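Local atomic coordinates of putative cell adhesion protein (Bacteroides thetaiotaomicron, PDB entry 4DGU), a protein that probably serves as a fimbrillin-like cell-adhesion or pilus component of a human gut bacterium, and binds zinc ions. Residues I46-S51 with F79-P84; I16-A21 with L123-M128; V132-E137 with V228-K233. All blocks are in the same frame, centred on the assembly; numbering follows the deposited sequence.

Contact 1 (I46-S51 with F79-P84)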
# COMPACT_ATOMS: atom_id res chain seq x y z
N ILE A 46 -17.18 -34.66 -1.79
CA ILE A 46 -16.02 -34.09 -2.47
C ILE A 46 -15.57 -35.06 -3.57
O ILE A 46 -15.81 -36.27 -3.46
CB ILE A 46 -14.82 -33.76 -1.51
CG1 ILE A 46 -14.31 -35.03 -0.77
CG2 ILE A 46 -15.13 -32.61 -0.55
CD1 ILE A 46 -12.91 -34.99 -0.42
N SER A 47 -14.91 -34.53 -4.61
CA SER A 47 -14.27 -35.32 -5.66
C SER A 47 -12.83 -35.45 -5.24
O SER A 47 -12.14 -34.45 -5.13
CB SER A 47 -14.37 -34.63 -7.02
OG SER A 47 -15.72 -34.51 -7.40
N MSE A 48 -12.38 -36.67 -4.94
CA MSE A 48 -11.02 -36.86 -4.51
C MSE A 48 -10.26 -37.84 -5.42
O MSE A 48 -10.86 -38.77 -5.94
CB MSE A 48 -11.01 -37.33 -3.07
CG MSE A 48 -9.63 -37.37 -2.50
SE MSE A 48 -9.61 -37.86 -0.65
CE MSE A 48 -10.29 -39.66 -0.79
N ALA A 49 -8.97 -37.58 -5.66
CA ALA A 49 -8.09 -38.42 -6.47
C ALA A 49 -6.67 -38.42 -5.91
O ALA A 49 -6.23 -37.46 -5.27
CB ALA A 49 -8.06 -37.91 -7.90
N ALA A 50 -5.97 -39.53 -6.14
CA ALA A 50 -4.55 -39.64 -5.89
C ALA A 50 -3.90 -39.17 -7.17
O ALA A 50 -4.50 -39.33 -8.25
CB ALA A 50 -4.16 -41.07 -5.56
N SER A 51 -2.69 -38.60 -7.08
CA SER A 51 -1.97 -38.10 -8.25
C SER A 51 -1.98 -39.12 -9.42
O SER A 51 -1.76 -40.32 -9.23
CB SER A 51 -0.54 -37.69 -7.88
OG SER A 51 0.41 -37.81 -8.93
N PHE A 79 -2.91 -36.46 -2.56
CA PHE A 79 -4.33 -36.45 -2.84
C PHE A 79 -4.75 -35.03 -3.25
O PHE A 79 -4.12 -34.07 -2.84
CB PHE A 79 -5.14 -36.94 -1.64
CG PHE A 79 -4.87 -38.36 -1.26
CD1 PHE A 79 -5.54 -39.41 -1.89
CD2 PHE A 79 -3.95 -38.67 -0.26
CE1 PHE A 79 -5.26 -40.73 -1.55
CE2 PHE A 79 -3.69 -39.98 0.08
CZ PHE A 79 -4.35 -41.01 -0.57
N TYR A 80 -5.79 -34.93 -4.09
CA TYR A 80 -6.37 -33.71 -4.64
C TYR A 80 -7.85 -33.79 -4.48
O TYR A 80 -8.42 -34.84 -4.74
CB TYR A 80 -5.99 -33.53 -6.11
CG TYR A 80 -4.50 -33.44 -6.34
CD1 TYR A 80 -3.82 -32.24 -6.15
CD2 TYR A 80 -3.76 -34.56 -6.72
CE1 TYR A 80 -2.44 -32.15 -6.35
CE2 TYR A 80 -2.39 -34.48 -6.95
CZ TYR A 80 -1.73 -33.27 -6.76
OH TYR A 80 -0.37 -33.18 -6.94
N ALA A 81 -8.50 -32.70 -4.06
CA ALA A 81 -9.94 -32.73 -3.86
C ALA A 81 -10.62 -31.44 -4.26
O ALA A 81 -10.09 -30.35 -4.03
CB ALA A 81 -10.25 -33.05 -2.40
N HIS A 82 -11.83 -31.55 -4.84
CA HIS A 82 -12.69 -30.43 -5.21
C HIS A 82 -13.95 -30.43 -4.37
O HIS A 82 -14.53 -31.48 -4.14
CB HIS A 82 -13.08 -30.49 -6.70
CG HIS A 82 -11.96 -30.18 -7.64
ND1 HIS A 82 -11.71 -28.89 -8.09
CD2 HIS A 82 -11.05 -31.02 -8.20
CE1 HIS A 82 -10.67 -28.99 -8.90
NE2 HIS A 82 -10.23 -30.25 -9.00
N TYR A 83 -14.35 -29.24 -3.91
CA TYR A 83 -15.59 -29.02 -3.19
C TYR A 83 -16.24 -27.74 -3.71
O TYR A 83 -15.62 -26.70 -3.68
CB TYR A 83 -15.47 -28.96 -1.65
CG TYR A 83 -16.84 -28.80 -1.03
CD1 TYR A 83 -17.73 -29.87 -0.98
CD2 TYR A 83 -17.29 -27.54 -0.63
CE1 TYR A 83 -19.03 -29.70 -0.50
CE2 TYR A 83 -18.59 -27.36 -0.15
CZ TYR A 83 -19.46 -28.44 -0.08
OH TYR A 83 -20.73 -28.28 0.39
N PRO A 84 -17.50 -27.80 -4.21
CA PRO A 84 -18.38 -28.99 -4.34
C PRO A 84 -17.82 -30.04 -5.34
O PRO A 84 -16.89 -29.72 -6.10
CB PRO A 84 -19.70 -28.38 -4.84
CG PRO A 84 -19.63 -26.91 -4.50
CD PRO A 84 -18.17 -26.58 -4.68

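Contact 2 (I16-A21 with L123-M128)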
# COMPACT_ATOMS: atom_id res chain seq x y z
N ILE A 16 -10.88 -39.18 6.23
CA ILE A 16 -10.51 -37.85 5.79
C ILE A 16 -10.95 -36.82 6.85
O ILE A 16 -12.02 -36.98 7.47
CB ILE A 16 -11.11 -37.57 4.38
CG1 ILE A 16 -10.42 -38.41 3.26
CG2 ILE A 16 -11.25 -36.08 4.01
CD1 ILE A 16 -9.03 -38.00 2.83
N SER A 17 -10.12 -35.80 7.06
CA SER A 17 -10.40 -34.65 7.92
C SER A 17 -10.23 -33.39 7.08
O SER A 17 -9.34 -33.33 6.24
CB SER A 17 -9.53 -34.65 9.18
OG SER A 17 -8.23 -34.15 8.94
N ILE A 18 -11.14 -32.43 7.27
CA ILE A 18 -11.17 -31.18 6.50
C ILE A 18 -10.42 -30.09 7.24
O ILE A 18 -10.87 -29.60 8.27
CB ILE A 18 -12.64 -30.75 6.19
CG1 ILE A 18 -13.46 -31.91 5.55
CG2 ILE A 18 -12.70 -29.45 5.35
CD1 ILE A 18 -12.86 -32.53 4.23
N ASP A 19 -9.28 -29.69 6.70
CA ASP A 19 -8.47 -28.65 7.31
C ASP A 19 -8.32 -27.50 6.32
O ASP A 19 -8.87 -27.58 5.21
CB ASP A 19 -7.12 -29.23 7.76
CG ASP A 19 -7.14 -30.05 9.04
OD1 ASP A 19 -8.09 -29.88 9.85
OD2 ASP A 19 -6.19 -30.83 9.26
N ASP A 20 -7.62 -26.42 6.71
CA ASP A 20 -7.42 -25.25 5.86
C ASP A 20 -5.99 -25.12 5.42
O ASP A 20 -5.10 -25.45 6.19
CB ASP A 20 -7.82 -23.97 6.63
CG ASP A 20 -9.29 -23.93 6.98
OD1 ASP A 20 -10.11 -23.73 6.07
OD2 ASP A 20 -9.62 -24.07 8.17
N ALA A 21 -5.76 -24.61 4.20
CA ALA A 21 -4.40 -24.35 3.73
C ALA A 21 -3.86 -23.12 4.44
O ALA A 21 -4.62 -22.21 4.79
CB ALA A 21 -4.39 -24.14 2.23
N LEU A 123 -6.92 -33.19 4.49
CA LEU A 123 -6.96 -32.39 3.27
C LEU A 123 -6.93 -30.92 3.64
O LEU A 123 -7.79 -30.48 4.41
CB LEU A 123 -8.21 -32.71 2.41
CG LEU A 123 -8.23 -34.01 1.65
CD1 LEU A 123 -9.60 -34.31 1.18
CD2 LEU A 123 -7.30 -33.95 0.43
N LYS A 124 -5.94 -30.18 3.09
CA LYS A 124 -5.74 -28.73 3.32
C LYS A 124 -6.40 -27.95 2.19
O LYS A 124 -5.83 -27.81 1.10
CB LYS A 124 -4.24 -28.37 3.46
CG LYS A 124 -3.43 -29.23 4.44
CD LYS A 124 -3.64 -28.85 5.89
CE LYS A 124 -2.49 -29.30 6.77
NZ LYS A 124 -1.33 -28.36 6.70
N PHE A 125 -7.62 -27.44 2.47
CA PHE A 125 -8.38 -26.72 1.47
C PHE A 125 -8.05 -25.22 1.36
O PHE A 125 -7.99 -24.49 2.36
CB PHE A 125 -9.88 -26.88 1.73
CG PHE A 125 -10.42 -28.21 1.26
CD1 PHE A 125 -10.41 -29.32 2.09
CD2 PHE A 125 -10.94 -28.34 -0.03
CE1 PHE A 125 -10.93 -30.55 1.64
CE2 PHE A 125 -11.44 -29.57 -0.48
CZ PHE A 125 -11.43 -30.66 0.36
N LYS A 126 -7.82 -24.79 0.12
CA LYS A 126 -7.71 -23.42 -0.32
C LYS A 126 -9.11 -23.00 -0.85
O LYS A 126 -9.75 -23.84 -1.49
CB LYS A 126 -6.67 -23.30 -1.46
CG LYS A 126 -5.24 -23.61 -1.10
CD LYS A 126 -4.34 -23.53 -2.33
CE LYS A 126 -2.88 -23.80 -2.03
NZ LYS A 126 -2.12 -23.94 -3.31
N ARG A 127 -9.57 -21.75 -0.62
CA ARG A 127 -10.80 -21.23 -1.24
C ARG A 127 -10.32 -20.56 -2.54
O ARG A 127 -9.48 -19.65 -2.46
CB ARG A 127 -11.59 -20.29 -0.33
CG ARG A 127 -12.92 -19.80 -0.93
CD ARG A 127 -13.83 -19.14 0.10
NE ARG A 127 -14.49 -20.13 0.96
CZ ARG A 127 -14.17 -20.38 2.23
NH1 ARG A 127 -13.21 -19.70 2.84
NH2 ARG A 127 -14.83 -21.31 2.92
N MSE A 128 -10.77 -21.07 -3.71
CA MSE A 128 -10.33 -20.61 -5.05
C MSE A 128 -11.16 -19.44 -5.56
O MSE A 128 -10.70 -18.70 -6.45
CB MSE A 128 -10.33 -21.76 -6.07
CG MSE A 128 -9.72 -23.07 -5.55
SE MSE A 128 -7.97 -22.85 -4.71
CE MSE A 128 -6.87 -22.23 -6.25

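Contact 3 (V132-E137 with V228-K233). With ZN (zinc ion), chain E.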
# COMPACT_ATOMS: atom_id res chain seq x y z
N VAL A 132 -17.60 -12.40 -0.44
CA VAL A 132 -17.95 -10.99 -0.31
C VAL A 132 -18.75 -10.81 0.98
O VAL A 132 -19.77 -11.48 1.17
CB VAL A 132 -18.73 -10.45 -1.56
CG1 VAL A 132 -18.90 -8.93 -1.48
CG2 VAL A 132 -18.03 -10.84 -2.86
N ILE A 133 -18.29 -9.90 1.85
CA ILE A 133 -19.00 -9.60 3.10
C ILE A 133 -19.46 -8.16 3.11
O ILE A 133 -18.71 -7.27 2.71
CB ILE A 133 -18.20 -9.97 4.38
CG1 ILE A 133 -16.87 -9.19 4.50
CG2 ILE A 133 -17.97 -11.49 4.46
CD1 ILE A 133 -16.21 -9.31 5.84
N ILE A 134 -20.69 -7.93 3.57
CA ILE A 134 -21.28 -6.59 3.72
C ILE A 134 -21.15 -6.17 5.17
O ILE A 134 -21.68 -6.85 6.07
CB ILE A 134 -22.75 -6.43 3.22
CG1 ILE A 134 -22.98 -7.13 1.86
CG2 ILE A 134 -23.16 -4.92 3.16
CD1 ILE A 134 -24.50 -7.31 1.51
N LEU A 135 -20.47 -5.05 5.40
CA LEU A 135 -20.26 -4.54 6.75
C LEU A 135 -20.80 -3.13 6.89
O LEU A 135 -20.83 -2.36 5.92
CB LEU A 135 -18.75 -4.57 7.12
CG LEU A 135 -17.99 -5.85 6.82
CD1 LEU A 135 -16.51 -5.59 6.74
CD2 LEU A 135 -18.32 -6.94 7.81
N ASP A 136 -21.19 -2.78 8.12
CA ASP A 136 -21.62 -1.42 8.42
C ASP A 136 -20.33 -0.57 8.64
O ASP A 136 -19.22 -1.07 8.45
CB ASP A 136 -22.59 -1.40 9.64
CG ASP A 136 -22.04 -1.78 11.01
OD1 ASP A 136 -20.80 -1.79 11.18
OD2 ASP A 136 -22.85 -2.03 11.92
N GLU A 137 -20.48 0.68 9.08
CA GLU A 137 -19.39 1.64 9.34
C GLU A 137 -18.36 1.14 10.38
O GLU A 137 -17.20 1.55 10.32
CB GLU A 137 -20.01 2.94 9.85
CG GLU A 137 -19.18 4.16 9.58
CD GLU A 137 -19.85 5.47 9.97
OE1 GLU A 137 -21.06 5.66 9.68
OE2 GLU A 137 -19.14 6.32 10.55
N VAL A 228 -17.54 -4.97 1.52
CA VAL A 228 -18.35 -3.84 1.13
C VAL A 228 -18.67 -3.15 2.45
O VAL A 228 -19.36 -3.73 3.29
CB VAL A 228 -19.59 -4.23 0.29
CG1 VAL A 228 -20.46 -3.02 -0.02
CG2 VAL A 228 -19.20 -4.96 -0.99
N ARG A 229 -18.03 -1.98 2.69
CA ARG A 229 -18.18 -1.18 3.92
C ARG A 229 -19.03 0.08 3.68
O ARG A 229 -18.57 1.07 3.12
CB ARG A 229 -16.81 -0.81 4.52
CG ARG A 229 -16.85 -0.69 6.05
CD ARG A 229 -15.50 -1.03 6.69
NE ARG A 229 -14.38 -0.32 6.06
CZ ARG A 229 -13.41 -0.90 5.36
NH1 ARG A 229 -13.38 -2.23 5.22
NH2 ARG A 229 -12.44 -0.17 4.82
N LEU A 230 -20.30 -0.01 4.09
CA LEU A 230 -21.31 1.03 3.93
C LEU A 230 -21.17 2.11 4.98
O LEU A 230 -20.98 1.80 6.15
CB LEU A 230 -22.75 0.42 4.00
CG LEU A 230 -23.01 -0.89 3.26
CD1 LEU A 230 -24.37 -1.45 3.61
CD2 LEU A 230 -22.85 -0.72 1.78
N SER A 231 -21.25 3.38 4.54
CA SER A 231 -21.19 4.56 5.40
C SER A 231 -21.54 5.81 4.62
O SER A 231 -21.66 5.77 3.38
CB SER A 231 -19.82 4.74 6.05
OG SER A 231 -18.85 5.13 5.10
N LYS A 232 -21.64 6.95 5.34
CA LYS A 232 -21.89 8.24 4.72
C LYS A 232 -20.58 9.08 4.72
O LYS A 232 -20.60 10.21 4.24
CB LYS A 232 -23.04 8.98 5.43
CG LYS A 232 -24.37 8.21 5.44
CD LYS A 232 -25.48 9.01 6.13
CE LYS A 232 -26.82 8.31 6.07
NZ LYS A 232 -27.92 9.20 6.54
N LYS A 233 -19.45 8.47 5.19
CA LYS A 233 -18.11 9.08 5.33
C LYS A 233 -17.57 9.75 4.06
O LYS A 233 -16.78 10.67 4.14
CB LYS A 233 -17.08 8.02 5.74
CG LYS A 233 -17.01 7.65 7.20
CD LYS A 233 -15.95 6.54 7.36
CE LYS A 233 -15.88 5.92 8.73
NZ LYS A 233 -15.29 6.83 9.74
ZN ZN E . -19.32 8.28 10.13
O HOH W 1 -22.93 1.93 8.05
O HOH W 2 -20.26 8.86 8.39

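Contact 1 (I46-S51 with F79-P84)
Ser47 with His82 and Ala49 with Tyr80 are the hydrogen-bonded pairs of two antiparallel strands whose axes come within 4.6 Å. Each pair is closed by two N-H...O=C bonds; Tyr80 N to Ala49 O, at 2.8 Å, is the shortest of the four. Met48 with Ala81 and Ala50 with Phe79 are the non-hydrogen-bonded pairs, and their side chains share one face. On it the selenium of selenomethionine Met48 stands obliquely to the Phe79 ring, 5.3 Å from its centroid, a loose Met-aromatic contact. Ala50 CB lies 4.2 Å from Phe79 CE1. Met48 CG, anti to the backbone N (chi1 -172°), leads off the strand on the Phe79 side. Ile46 reaches Ala81 CB with its CD1 at 3.8 Å, while its other branch, CG2, meets Tyr83 CD1, the two side chains crossing at about a right angle. Tyr80 and His82 are on the opposite face; past the strand end Ser51 CB comes to the edge of the Tyr80 ring, 3.8 Å from CE2, and His82 NE2 is tied to Leu160 O. Strand 56-59 continues the sheet beyond 46-50, and 108-114 beyond 79-83. This antiparallel pair inside a mixed sheet is consistent with the transthyretin-like sandwich expected of fimbrillins.

Contact 2 (I16-A21 with L123-M128)
Asp19 bonds through its backbone to the residues before and after Lys124: its N donates to Leu123 O at 2.8 Å and its O accepts from Phe125 N at 3.0 Å. Leu123 N to Ser17 O and Ala21 N to Phe125 O extend this parallel pairing at its two ends. The strand axes diverge by 48°, and the bonds change with the twist: those from Leu123 N and Asp19 N run close to the carbonyl axes, whereas Phe125 N and Ala21 N approach from above the carbonyl planes. Apolar contact covers the face with Ile18, Leu123 and Phe125. Ile16 CG2 touches Leu123 CD1 at 3.7 Å, and Ile18 CD1 meets Phe125 CE1 at 3.8 Å, coming obliquely to the ring. In Phe125, chi1 of -79° puts the ring beside the strand and chi2 near 90° leaves its edge, in plane, toward Asp19 O. At the far end Ala21 CB packs against Lys126 CG at 3.5 Å, and Tyr246 of the second subunit packs on both. Asp20, on the Ile18 and Phe125 face, has OD1 held by Asn31 and the Ala36 backbone. On the other face Lys124 CD lies 4.0 Å from Asp19 CB, but NZ and OD2 stay 6.0 Å apart. Backbone bonds and apolar packing therefore hold the strands together, not a salt bridge; Asp19 is a zinc-binding residue in a crystal structure of this protein, although no zinc sits on it in this chain.

Contact 3 (V132-E137 with V228-K233)
Glu137, just past strand 132-135, passes Ser231 and crosses Lys233 obliquely on its way to a zinc ion. Its CB lies 4.0 Å from Leu230 O. With CG anti to the backbone N (chi1 -154°) and the chain extended beyond it, CG packs on Ser231 CB at 3.6 Å and also touches Lys233 CE. CD is still 4.0 Å from Ser231 CB, and OE1 3.9 Å from that same atom. The carboxylate binds zinc through one oxygen: OE2 is 2.0 Å from the metal, OE1 3.2 Å, so the coordination is monodentate. Water 2 and Glu199 of the second subunit are further ligands. Lys233 brings its CE within 3.8 Å of Glu137 OE2, but its NZ bonds to Gly197 O of the second subunit. Behind this tip, Val228 N to Ile133 O, Leu135 N to Val228 O and Leu230 N to Leu135 O are three nearly straight bonds of a parallel pair. Beyond the last of them the direct approach of Glu137 N to Leu230 O has a poor angle, and water 1 links the two. On one face Ile134 CG2 meets Leu230 CD1 at 3.7 Å; Val132 and Val228 pack beside them. Strand 228-230 also pairs antiparallel with a strand of the second subunit, and Arg229 forms a salt bridge with Asp240 of that chain. Zinc, ion pair and shared sheet thus make this edge of the chain an intersubunit joint, and the metal would probably offset the repulsion between the two carboxylates.

All three contacts belong to one mixed sheet. Contacts 1 and 2 have centres about 10 Å apart and touch directly: Met48 SE rests on Ile16 CD1 at 3.5 Å, and Ala81 packs against Leu123 and Phe125, so they share one hydrophobic interior. Along the chain, contact 1 is nested inside the loop closed by contact 2, and contact 3 opens only after both have closed. Contacts 2 and 3 use successive parts of the long strand 120-135, their centres about 29 Å apart on opposite sides of the chain's centre; the centres of contacts 1 and 3 are about 36 Å apart. Contacts 2 and 3 both meet the second subunit, with the zinc and the shared sheet at contact 3.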